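Local coordinates for protein down syndrome cell adhesion molecule, isoform AK (Drosophila melanogaster, PDB 4WVR) that probably mediates homophilic cell adhesion and recognition, the fragment being its seventh immunoglobulin domain in the variant known as isoform 5, at residues C30-Q33 / P38-I41; S67-A72 / G80-I85; R48-G53 / I57-L62; F13-D18 / E24-Q29. All blocks are in the same frame, centred on the assembly; numbering follows the deposited sequence.

Contact 1. Residues C30-Q33 / P38-I41; sequences CMVQ and PITI
Cys30 faces Ile41 with their CA atoms 8.3 Å apart, and Val32 faces Ile39 at a CA separation of 8.8 Å; this spacing, with no hydrogen bond between the segments, marks two layers packed through side chains. They belong to opposite sheets of the immunoglobulin sandwich. Val32 and Ile41 carry the contact about equally. Val32 divides its methyls: with CG1 anti to the backbone N (chi1 176°), CG1 meets Ile39 CD1 tip to tip at 3.8 Å, while CG2 lies 3.9 Å from Ile41 CD1, the two side chains sliding past each other in opposite directions. Ile41 also uses two branches. Its CG2, anti to the backbone N, reaches 4.1 Å from Cys30 SG, the sulfur whose disulfide to Cys84 ties the sheets covalently. Met31 and Gln33 point away from this layer. There Gln33 NE2 donates to Met31 O at 3.0 Å from well above the carbonyl plane, and Gln33 OE1 accepts from Asn25 N of the second subunit. The strand is therefore two-sided: the contact between the two segments is apolar packing, with the disulfide as the covalent tie, whereas the face carrying Met31 and Gln33 reaches the second subunit.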
loop_
_atom_site.group_PDB
_atom_site.type_symbol
_atom_site.label_atom_id
_atom_site.label_comp_id
_atom_site.label_asym_id
_atom_site.label_seq_id
_atom_site.Cartn_x
_atom_site.Cartn_y
_atom_site.Cartn_z
ATOM N N CYS A 30 3.908 4.720 -1.383
ATOM C CA CYS A 30 4.451 6.073 -1.355
ATOM C C CYS A 30 3.453 7.006 -2.019
ATOM O O CYS A 30 3.325 7.029 -3.244
ATOM C CB CYS A 30 5.805 6.134 -2.061
ATOM S SG CYS A 30 6.582 7.763 -2.016
ATOM N N MET A 31 2.729 7.765 -1.206
ATOM C CA MET A 31 1.663 8.608 -1.724
ATOM C C MET A 31 2.022 10.080 -1.602
ATOM O O MET A 31 2.047 10.643 -0.508
ATOM C CB MET A 31 0.345 8.310 -1.001
ATOM C CG MET A 31 -0.261 6.955 -1.377
ATOM S SD MET A 31 -1.638 6.466 -0.314
ATOM C CE MET A 31 -0.771 6.127 1.218
ATOM N N VAL A 32 2.314 10.689 -2.743
ATOM C CA VAL A 32 2.618 12.109 -2.800
ATOM C C VAL A 32 1.346 12.916 -2.559
ATOM O O VAL A 32 0.291 12.610 -3.113
ATOM C CB VAL A 32 3.246 12.487 -4.159
ATOM C CG1 VAL A 32 3.464 13.989 -4.256
ATOM C CG2 VAL A 32 4.551 11.731 -4.366
ATOM N N GLN A 33 1.442 13.936 -1.714
ATOM C CA GLN A 33 0.302 14.799 -1.437
ATOM C C GLN A 33 0.386 16.065 -2.288
ATOM O O GLN A 33 -0.178 16.132 -3.380
ATOM C CB GLN A 33 0.242 15.144 0.051
ATOM C CG GLN A 33 0.255 13.921 0.953
ATOM C CD GLN A 33 -0.897 12.975 0.665
ATOM O OE1 GLN A 33 -2.048 13.399 0.554
ATOM N NE2 GLN A 33 -0.591 11.687 0.534
ATOM N N PRO A 38 4.423 16.443 -13.895
ATOM C CA PRO A 38 4.773 15.050 -13.582
ATOM C C PRO A 38 5.752 14.912 -12.420
ATOM O O PRO A 38 6.570 15.799 -12.178
ATOM C CB PRO A 38 5.416 14.559 -14.881
ATOM C CG PRO A 38 6.047 15.779 -15.446
ATOM C CD PRO A 38 5.112 16.913 -15.111
ATOM N N ILE A 39 5.661 13.791 -11.712
ATOM C CA ILE A 39 6.532 13.518 -10.578
ATOM C C ILE A 39 7.211 12.170 -10.757
ATOM O O ILE A 39 6.550 11.168 -11.034
ATOM C CB ILE A 39 5.750 13.524 -9.248
ATOM C CG1 ILE A 39 5.079 14.880 -9.028
ATOM C CG2 ILE A 39 6.669 13.195 -8.082
ATOM C CD1 ILE A 39 4.118 14.903 -7.862
ATOM N N THR A 40 8.531 12.147 -10.613
ATOM C CA THR A 40 9.276 10.899 -10.665
ATOM C C THR A 40 9.365 10.303 -9.267
ATOM O O THR A 40 9.736 10.989 -8.316
ATOM C CB THR A 40 10.692 11.098 -11.239
ATOM O OG1 THR A 40 10.600 11.513 -12.606
ATOM C CG2 THR A 40 11.485 9.801 -11.173
ATOM N N ILE A 41 9.008 9.031 -9.139
ATOM C CA ILE A 41 9.031 8.375 -7.839
ATOM C C ILE A 41 9.898 7.128 -7.886
ATOM O O ILE A 41 9.612 6.187 -8.625
ATOM C CB ILE A 41 7.613 7.999 -7.370
ATOM C CG1 ILE A 41 6.696 9.223 -7.409
ATOM C CG2 ILE A 41 7.664 7.428 -5.972
ATOM C CD1 ILE A 41 5.265 8.931 -7.016
#

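Contact 2. Residues S67-A72 / G80-I85; sequences SVLNIA and GVFKCI
Phe82 receives the methyl tips of Leu69 and Ile71 across the interior of an immunoglobulin beta-sandwich, where strand 66-71 of the three-stranded sheet lies over strand 80-87 of the four-stranded one. That the two strands belong to separate layers is clear from the bonding: no hydrogen bond joins them, and the 144 Å² buried between the segments comes from alternate residues whose side chains point inward.

The apolar contacts all centre on the ring. Leu69 crosses Phe82 at about a right angle and puts CD1 3.9 Å from Phe82 CD2. Ile71 comes from the opposite direction; CG1 lies beside its backbone N (chi1 -53°) and the chain continues extended, which carries CD1 inward to the far end of the ring. Both methyls approach the ring obliquely. Phe15 meets the same ring with planes at about 55°, and Ile57 and Leu99 touch it too, so residues of both sheets and of the N-terminal loop pack round the aromatic group.

Polar links are made by neighbouring residues. The OG of inward-pointing Ser67 accepts a hydrogen bond from Trp43 NE1, which satisfies a polar group in a buried place; Cys84 also points inward. On the other face of strand 80-87, Lys83 makes a cation-pi contact with Phe94.

The closest approach is made by Ile71 CD1, which stands 3.6 Å from Phe82 CZ and 4.1 Å from Phe82 CE2.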
loop_
_atom_site.group_PDB
_atom_site.type_symbol
_atom_site.label_atom_id
_atom_site.label_comp_id
_atom_site.label_asym_id
_atom_site.label_seq_id
_atom_site.Cartn_x
_atom_site.Cartn_y
_atom_site.Cartn_z
ATOM N N SER A 67 3.334 5.444 -5.743
ATOM C CA SER A 67 4.120 4.270 -6.093
ATOM C C SER A 67 3.993 3.223 -4.994
ATOM O O SER A 67 4.064 3.549 -3.809
ATOM C CB SER A 67 5.587 4.638 -6.311
ATOM O OG SER A 67 6.373 3.484 -6.562
ATOM N N VAL A 68 3.810 1.969 -5.396
ATOM C CA VAL A 68 3.610 0.873 -4.449
ATOM C C VAL A 68 4.791 -0.090 -4.417
ATOM O O VAL A 68 5.240 -0.572 -5.456
ATOM C CB VAL A 68 2.352 0.062 -4.789
ATOM C CG1 VAL A 68 2.044 -0.920 -3.667
ATOM C CG2 VAL A 68 1.177 0.991 -5.037
ATOM N N LEU A 69 5.282 -0.381 -3.219
ATOM C CA LEU A 69 6.356 -1.351 -3.059
ATOM C C LEU A 69 5.809 -2.583 -2.347
ATOM O O LEU A 69 5.099 -2.464 -1.351
ATOM C CB LEU A 69 7.532 -0.742 -2.287
ATOM C CG LEU A 69 8.802 -1.586 -2.121
ATOM C CD1 LEU A 69 10.033 -0.702 -2.126
ATOM C CD2 LEU A 69 8.749 -2.410 -0.835
ATOM N N ASN A 70 6.126 -3.762 -2.874
ATOM C CA ASN A 70 5.703 -5.015 -2.255
ATOM C C ASN A 70 6.840 -6.021 -2.195
ATOM O O ASN A 70 7.580 -6.201 -3.162
ATOM C CB ASN A 70 4.513 -5.625 -3.012
ATOM C CG ASN A 70 3.992 -6.895 -2.356
ATOM O OD1 ASN A 70 4.143 -7.997 -2.889
ATOM N ND2 ASN A 70 3.383 -6.747 -1.185
ATOM N N ILE A 71 6.980 -6.669 -1.046
ATOM C CA ILE A 71 7.915 -7.772 -0.909
ATOM C C ILE A 71 7.103 -9.033 -0.674
ATOM O O ILE A 71 6.654 -9.290 0.445
ATOM C CB ILE A 71 8.909 -7.549 0.240
ATOM C CG1 ILE A 71 9.597 -6.191 0.084
ATOM C CG2 ILE A 71 9.927 -8.684 0.287
ATOM C CD1 ILE A 71 10.537 -5.848 1.228
ATOM N N ALA A 72 6.899 -9.801 -1.741
ATOM C CA ALA A 72 5.990 -10.945 -1.717
ATOM C C ALA A 72 6.375 -11.989 -0.669
ATOM O O ALA A 72 5.508 -12.556 -0.002
ATOM C CB ALA A 72 5.928 -11.585 -3.097
ATOM N N GLY A 80 16.711 -3.433 6.224
ATOM C CA GLY A 80 17.279 -2.112 6.056
ATOM C C GLY A 80 16.297 -0.985 5.820
ATOM O O GLY A 80 15.087 -1.129 6.009
ATOM N N VAL A 81 16.839 0.149 5.392
ATOM C CA VAL A 81 16.060 1.366 5.231
ATOM C C VAL A 81 15.507 1.499 3.817
ATOM O O VAL A 81 16.262 1.601 2.851
ATOM C CB VAL A 81 16.905 2.613 5.556
ATOM C CG1 VAL A 81 16.043 3.869 5.509
ATOM C CG2 VAL A 81 17.565 2.462 6.919
ATOM N N PHE A 82 14.183 1.492 3.701
ATOM C CA PHE A 82 13.534 1.746 2.424
ATOM C C PHE A 82 13.213 3.225 2.302
ATOM O O PHE A 82 12.561 3.803 3.168
ATOM C CB PHE A 82 12.260 0.911 2.276
ATOM C CG PHE A 82 12.518 -0.552 2.065
ATOM C CD1 PHE A 82 12.744 -1.391 3.140
ATOM C CD2 PHE A 82 12.532 -1.087 0.788
ATOM C CE1 PHE A 82 12.984 -2.739 2.947
ATOM C CE2 PHE A 82 12.772 -2.431 0.588
ATOM C CZ PHE A 82 12.998 -3.258 1.669
ATOM N N LYS A 83 13.679 3.839 1.224
ATOM C CA LYS A 83 13.414 5.247 1.007
ATOM C C LYS A 83 12.639 5.456 -0.279
ATOM O O LYS A 83 12.981 4.898 -1.318
ATOM C CB LYS A 83 14.719 6.045 0.970
ATOM C CG LYS A 83 14.519 7.540 0.767
ATOM C CD LYS A 83 15.853 8.253 0.618
ATOM C CE LYS A 83 16.749 8.004 1.823
ATOM N NZ LYS A 83 18.083 8.649 1.661
ATOM N N CYS A 84 11.578 6.248 -0.195
ATOM C CA CYS A 84 10.868 6.689 -1.381
ATOM C C CYS A 84 11.271 8.117 -1.699
ATOM O O CYS A 84 11.206 8.984 -0.831
ATOM C CB CYS A 84 9.359 6.612 -1.186
ATOM S SG CYS A 84 8.453 7.247 -2.610
ATOM N N ILE A 85 11.690 8.354 -2.937
ATOM C CA ILE A 85 12.077 9.689 -3.371
ATOM C C ILE A 85 11.133 10.205 -4.450
ATOM O O ILE A 85 10.942 9.560 -5.479
ATOM C CB ILE A 85 13.520 9.711 -3.908
ATOM C CG1 ILE A 85 14.478 9.097 -2.886
ATOM C CG2 ILE A 85 13.933 11.136 -4.263
ATOM C CD1 ILE A 85 15.872 8.876 -3.418
#

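Contact 3. Residues R48-G53 / I57-L62; sequences RPIING and ITILKL
Ile50 and Ile59 form the dense side of this contact, crossing at about a right angle so that Ile59 CD1 comes to rest 3.7 Å from Ile50 CB. Ile59 CD1 also lies 3.6 Å from Ile50 O, touching side chain and backbone together. Ile50 CG2, anti to its own N, extends the patch to Ile57 CD1 at 4.1 Å, again with the side chains crossed. Inward of them, Trp43 packs on Ile50 and Ile59, and Phe82 on Ile50 and Ile57, so the three isoleucines join the domain core.

In the immunoglobulin sandwich this is the place where the chain changes sheets: 48-50 is an outermost strand, within this chain, of the four-stranded sheet, and 57-63 an outermost strand of the three-stranded one. The crossing is pinned by two hydrogen bonds. Gly53 N donates to Ile57 O at 2.7 Å, Gly53 having a positive phi of 96° at which a CB would be jammed against the preceding carbonyl.

The outer side is polar and looser. Asn52 swings its amide toward strand 57-63 (chi1 -173°), and OD1 takes the N-H of Ile59 at 3.0 Å in a nearly straight bond of 170°, although the donor sits above the carbonyl plane. A side-chain oxygen thus takes a backbone N-H of the strand. A water donates to Asn52 OD1 at 3.2 Å as well and bridges to Thr58 OG1, a leg so short that its length is doubtful. Asn52 and Gly53 are exposed, and Ile51 turns its side chain away from strand 57-63.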
loop_
_atom_site.group_PDB
_atom_site.type_symbol
_atom_site.label_atom_id
_atom_site.label_comp_id
_atom_site.label_asym_id
_atom_site.label_seq_id
_atom_site.Cartn_x
_atom_site.Cartn_y
_atom_site.Cartn_z
ATOM N N ARG A 48 21.043 2.182 -1.981
ATOM C CA ARG A 48 21.222 1.688 -3.344
ATOM C C ARG A 48 19.869 1.544 -4.053
ATOM O O ARG A 48 18.908 1.010 -3.489
ATOM C CB ARG A 48 21.989 0.361 -3.358
ATOM C CG ARG A 48 21.247 -0.812 -2.751
ATOM C CD ARG A 48 22.087 -2.076 -2.735
ATOM N NE ARG A 48 21.340 -3.210 -2.196
ATOM C CZ ARG A 48 21.206 -3.469 -0.898
ATOM N NH1 ARG A 48 21.770 -2.673 0.002
ATOM N NH2 ARG A 48 20.508 -4.523 -0.499
ATOM N N PRO A 49 19.793 2.042 -5.295
ATOM C CA PRO A 49 18.553 2.088 -6.080
ATOM C C PRO A 49 17.912 0.719 -6.287
ATOM O O PRO A 49 18.613 -0.275 -6.480
ATOM C CB PRO A 49 19.010 2.676 -7.418
ATOM C CG PRO A 49 20.242 3.445 -7.088
ATOM C CD PRO A 49 20.922 2.650 -6.018
ATOM N N ILE A 50 16.584 0.682 -6.235
ATOM C CA ILE A 50 15.835 -0.536 -6.494
ATOM C C ILE A 50 15.005 -0.381 -7.755
ATOM O O ILE A 50 14.377 0.654 -7.964
ATOM C CB ILE A 50 14.871 -0.895 -5.345
ATOM C CG1 ILE A 50 15.452 -0.518 -3.986
ATOM C CG2 ILE A 50 14.503 -2.374 -5.398
ATOM C CD1 ILE A 50 14.437 -0.653 -2.872
ATOM N N ILE A 51 14.994 -1.414 -8.586
ATOM C CA ILE A 51 14.091 -1.448 -9.726
ATOM C C ILE A 51 13.113 -2.594 -9.534
ATOM O O ILE A 51 13.364 -3.496 -8.734
ATOM C CB ILE A 51 14.846 -1.621 -11.057
ATOM C CG1 ILE A 51 15.590 -2.957 -11.074
ATOM C CG2 ILE A 51 15.805 -0.459 -11.275
ATOM C CD1 ILE A 51 16.370 -3.206 -12.337
ATOM N N ASN A 52 12.000 -2.547 -10.260
ATOM C CA ASN A 52 10.966 -3.573 -10.176
ATOM C C ASN A 52 11.531 -4.982 -10.367
ATOM O O ASN A 52 12.175 -5.274 -11.378
ATOM C CB ASN A 52 9.879 -3.298 -11.217
ATOM C CG ASN A 52 8.691 -4.229 -11.085
ATOM O OD1 ASN A 52 8.370 -4.702 -9.993
ATOM N ND2 ASN A 52 8.025 -4.496 -12.203
ATOM N N GLY A 53 11.306 -5.841 -9.377
ATOM C CA GLY A 53 11.763 -7.218 -9.435
ATOM C C GLY A 53 13.090 -7.479 -8.743
ATOM O O GLY A 53 13.400 -8.621 -8.406
ATOM N N ILE A 57 11.766 -7.676 -5.046
ATOM C CA ILE A 57 10.958 -6.543 -4.606
ATOM C C ILE A 57 10.129 -5.968 -5.749
ATOM O O ILE A 57 10.679 -5.542 -6.768
ATOM C CB ILE A 57 11.836 -5.420 -4.023
ATOM C CG1 ILE A 57 12.622 -5.931 -2.816
ATOM C CG2 ILE A 57 10.981 -4.215 -3.646
ATOM C CD1 ILE A 57 13.614 -4.923 -2.275
ATOM N N THR A 58 8.810 -5.955 -5.581
ATOM C CA THR A 58 7.921 -5.377 -6.586
ATOM C C THR A 58 7.785 -3.866 -6.408
ATOM O O THR A 58 7.569 -3.377 -5.300
ATOM C CB THR A 58 6.513 -6.016 -6.538
ATOM O OG1 THR A 58 6.613 -7.432 -6.746
ATOM C CG2 THR A 58 5.618 -5.413 -7.609
ATOM N N ILE A 59 7.917 -3.134 -7.508
ATOM C CA ILE A 59 7.729 -1.689 -7.508
ATOM C C ILE A 59 6.822 -1.297 -8.670
ATOM O O ILE A 59 7.088 -1.659 -9.815
ATOM C CB ILE A 59 9.072 -0.944 -7.624
ATOM C CG1 ILE A 59 9.933 -1.203 -6.383
ATOM C CG2 ILE A 59 8.849 0.544 -7.824
ATOM C CD1 ILE A 59 11.301 -0.564 -6.443
ATOM N N LEU A 60 5.751 -0.566 -8.381
ATOM C CA LEU A 60 4.816 -0.161 -9.428
ATOM C C LEU A 60 4.309 1.263 -9.245
ATOM O O LEU A 60 3.802 1.626 -8.180
ATOM C CB LEU A 60 3.622 -1.120 -9.482
ATOM C CG LEU A 60 2.540 -0.728 -10.492
ATOM C CD1 LEU A 60 3.066 -0.870 -11.912
ATOM C CD2 LEU A 60 1.277 -1.556 -10.295
ATOM N N LYS A 61 4.440 2.071 -10.293
ATOM C CA LYS A 61 3.821 3.389 -10.302
ATOM C C LYS A 61 2.323 3.249 -10.546
ATOM O O LYS A 61 1.885 3.018 -11.670
ATOM C CB LYS A 61 4.451 4.294 -11.359
ATOM C CG LYS A 61 4.085 5.759 -11.185
ATOM C CD LYS A 61 5.309 6.607 -10.899
ATOM C CE LYS A 61 4.980 8.097 -10.930
ATOM N NZ LYS A 61 4.744 8.604 -12.308
ATOM N N LEU A 62 1.548 3.404 -9.481
ATOM C CA LEU A 62 0.116 3.141 -9.514
ATOM C C LEU A 62 -0.667 4.290 -10.145
ATOM O O LEU A 62 -1.724 4.086 -10.745
ATOM C CB LEU A 62 -0.389 2.880 -8.094
ATOM C CG LEU A 62 -1.830 2.395 -7.941
ATOM C CD1 LEU A 62 -2.005 1.058 -8.632
ATOM C CD2 LEU A 62 -2.215 2.302 -6.472
HETATM O O HOH W 1 7.641 -7.657 -8.980
#

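Contact 4. Residues F13-D18 / E24-Q29; sequences FSFGDD and ENAGVQ
Val28 places its two methyl groups over two different aromatic rings, making a pair of CH-pi contacts with Phe13 and Phe15. Val28 CG1 lies over the centre of the Phe15 ring, 4.0 Å from its centroid and 12° off the normal; Val28 CG2 lies over one face of Phe13, displaced toward the rim, 4.2 Å from the centroid and 18° off the normal. The setting is an edge of the immunoglobulin sandwich, where residues 13-15 run nearly antiparallel to 26-29 without any direct hydrogen bond between the segments. A water between them lies 3.1 Å from Ser14 O and 2.8 Å from Gly27 O.

Phe13 takes the crowded position, CG between its backbone N and carbonyl carbon (chi1 50°), which lays the ring against strand 26-31: CD1 is 3.7 Å from Val28 CG1, and CD2 is 3.6 Å from Gln29 O. Trp43 meets this ring as well. With an alanine in place of Phe13, Val28 CG2 would probably lose the ring face it packs on, and Trp43 its aromatic neighbour. Phe15 extends the apolar strip to Ala26, whose CB is 4.2 Å from Phe15 CD1.

Gln29 lies on the other face of the strand, and its NE2 donates to Leu69 O of the second subunit, so the strand offers one face to the rings and the other to the dimer. Beyond Phe13, the segment is turned by an ST turn in which Gly16 N donates to Ser14 OG at 2.9 Å.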
loop_
_atom_site.group_PDB
_atom_site.type_symbol
_atom_site.label_atom_id
_atom_site.label_comp_id
_atom_site.label_asym_id
_atom_site.label_seq_id
_atom_site.Cartn_x
_atom_site.Cartn_y
_atom_site.Cartn_z
ATOM N N PHE A 13 5.104 6.437 5.609
ATOM C CA PHE A 13 4.633 5.059 5.618
ATOM C C PHE A 13 5.458 4.238 6.599
ATOM O O PHE A 13 6.487 4.698 7.085
ATOM C CB PHE A 13 4.687 4.445 4.211
ATOM C CG PHE A 13 6.010 4.625 3.500
ATOM C CD1 PHE A 13 7.144 3.942 3.915
ATOM C CD2 PHE A 13 6.105 5.452 2.391
ATOM C CE1 PHE A 13 8.354 4.095 3.254
ATOM C CE2 PHE A 13 7.310 5.606 1.718
ATOM C CZ PHE A 13 8.436 4.930 2.155
ATOM N N SER A 14 5.009 3.022 6.890
ATOM C CA SER A 14 5.744 2.158 7.803
ATOM C C SER A 14 5.471 0.680 7.542
ATOM O O SER A 14 4.346 0.295 7.242
ATOM C CB SER A 14 5.394 2.504 9.254
ATOM O OG SER A 14 6.055 1.637 10.162
ATOM N N PHE A 15 6.510 -0.140 7.659
ATOM C CA PHE A 15 6.341 -1.587 7.622
ATOM C C PHE A 15 5.784 -2.083 8.953
ATOM O O PHE A 15 5.310 -3.214 9.056
ATOM C CB PHE A 15 7.663 -2.291 7.306
ATOM C CG PHE A 15 8.188 -2.007 5.929
ATOM C CD1 PHE A 15 7.686 -2.683 4.828
ATOM C CD2 PHE A 15 9.184 -1.068 5.733
ATOM C CE1 PHE A 15 8.169 -2.425 3.553
ATOM C CE2 PHE A 15 9.672 -0.804 4.465
ATOM C CZ PHE A 15 9.164 -1.485 3.373
ATOM N N GLY A 16 5.844 -1.230 9.971
ATOM C CA GLY A 16 5.254 -1.550 11.257
ATOM C C GLY A 16 6.199 -1.447 12.436
ATOM O O GLY A 16 7.404 -1.243 12.275
ATOM N N ASP A 17 5.633 -1.604 13.629
ATOM C CA ASP A 17 6.373 -1.508 14.882
ATOM C C ASP A 17 7.342 -2.672 15.033
ATOM O O ASP A 17 8.503 -2.498 15.405
ATOM C CB ASP A 17 5.407 -1.508 16.067
ATOM C CG ASP A 17 4.054 -0.924 15.714
ATOM O OD1 ASP A 17 3.922 0.321 15.693
ATOM O OD2 ASP A 17 3.129 -1.716 15.430
ATOM N N ASP A 18 6.844 -3.869 14.744
ATOM C CA ASP A 18 7.536 -5.096 15.102
ATOM C C ASP A 18 8.321 -5.692 13.942
ATOM O O ASP A 18 7.949 -5.519 12.780
ATOM C CB ASP A 18 6.520 -6.110 15.622
ATOM C CG ASP A 18 5.697 -5.565 16.774
ATOM O OD1 ASP A 18 6.232 -4.760 17.568
ATOM O OD2 ASP A 18 4.506 -5.925 16.873
ATOM N N GLU A 24 6.975 -13.580 5.143
ATOM C CA GLU A 24 5.786 -12.736 5.204
ATOM C C GLU A 24 5.665 -11.829 3.984
ATOM O O GLU A 24 6.621 -11.636 3.230
ATOM C CB GLU A 24 5.779 -11.887 6.474
ATOM C CG GLU A 24 5.579 -12.674 7.764
ATOM C CD GLU A 24 5.258 -11.777 8.948
ATOM O OE1 GLU A 24 4.686 -10.685 8.732
ATOM O OE2 GLU A 24 5.581 -12.158 10.093
ATOM N N ASN A 25 4.471 -11.275 3.808
ATOM C CA ASN A 25 4.150 -10.393 2.694
ATOM C C ASN A 25 4.069 -8.960 3.202
ATOM O O ASN A 25 3.127 -8.599 3.905
ATOM C CB ASN A 25 2.834 -10.839 2.052
ATOM C CG ASN A 25 2.348 -9.902 0.958
ATOM O OD1 ASN A 25 3.099 -9.085 0.429
ATOM N ND2 ASN A 25 1.074 -10.031 0.609
ATOM N N ALA A 26 5.069 -8.152 2.865
ATOM C CA ALA A 26 5.150 -6.795 3.386
ATOM C C ALA A 26 5.160 -5.777 2.260
ATOM O O ALA A 26 5.543 -6.086 1.128
ATOM C CB ALA A 26 6.385 -6.630 4.259
ATOM N N GLY A 27 4.734 -4.560 2.570
ATOM C CA GLY A 27 4.685 -3.521 1.560
ATOM C C GLY A 27 4.296 -2.161 2.093
ATOM O O GLY A 27 3.806 -2.039 3.218
ATOM N N VAL A 28 4.527 -1.137 1.275
ATOM C CA VAL A 28 4.138 0.233 1.588
ATOM C C VAL A 28 3.697 0.966 0.324
ATOM O O VAL A 28 4.079 0.579 -0.788
ATOM C CB VAL A 28 5.291 1.026 2.236
ATOM C CG1 VAL A 28 5.540 0.564 3.668
ATOM C CG2 VAL A 28 6.558 0.913 1.393
ATOM N N GLN A 29 2.888 2.010 0.501
ATOM C CA GLN A 29 2.524 2.904 -0.594
ATOM C C GLN A 29 3.187 4.244 -0.374
ATOM O O GLN A 29 3.032 4.848 0.690
ATOM C CB GLN A 29 1.017 3.137 -0.688
ATOM C CG GLN A 29 0.187 1.970 -1.178
ATOM C CD GLN A 29 -1.207 2.392 -1.622
ATOM O OE1 GLN A 29 -1.429 3.512 -2.090
ATOM N NE2 GLN A 29 -2.171 1.522 -1.382
HETATM O O HOH W 2 2.287 -0.767 5.166
#

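From the N terminus, contact 4 comes first, closing the short loop between 13-18 and strand 26-31. The same strand runs on into contact 1, which spans the turn to strand 40-45 and joins the two sheets. Contact 3 closes the next loop, between edge strands 48-50 and 57-63, and contact 2 the last, between 66-71 and 80-87. All four are in series; none nests in or crosses another. Space brings them together: the Cys30–Cys84 disulfide joins contacts 1 and 2, a backbone bond from Thr58 N to Asn70 O joins 3 to 2, and another from Ile71 N to Ala26 O joins 2 to 4. Contacts 3 and 4 do not touch, their nearest atoms being about 5 Å apart.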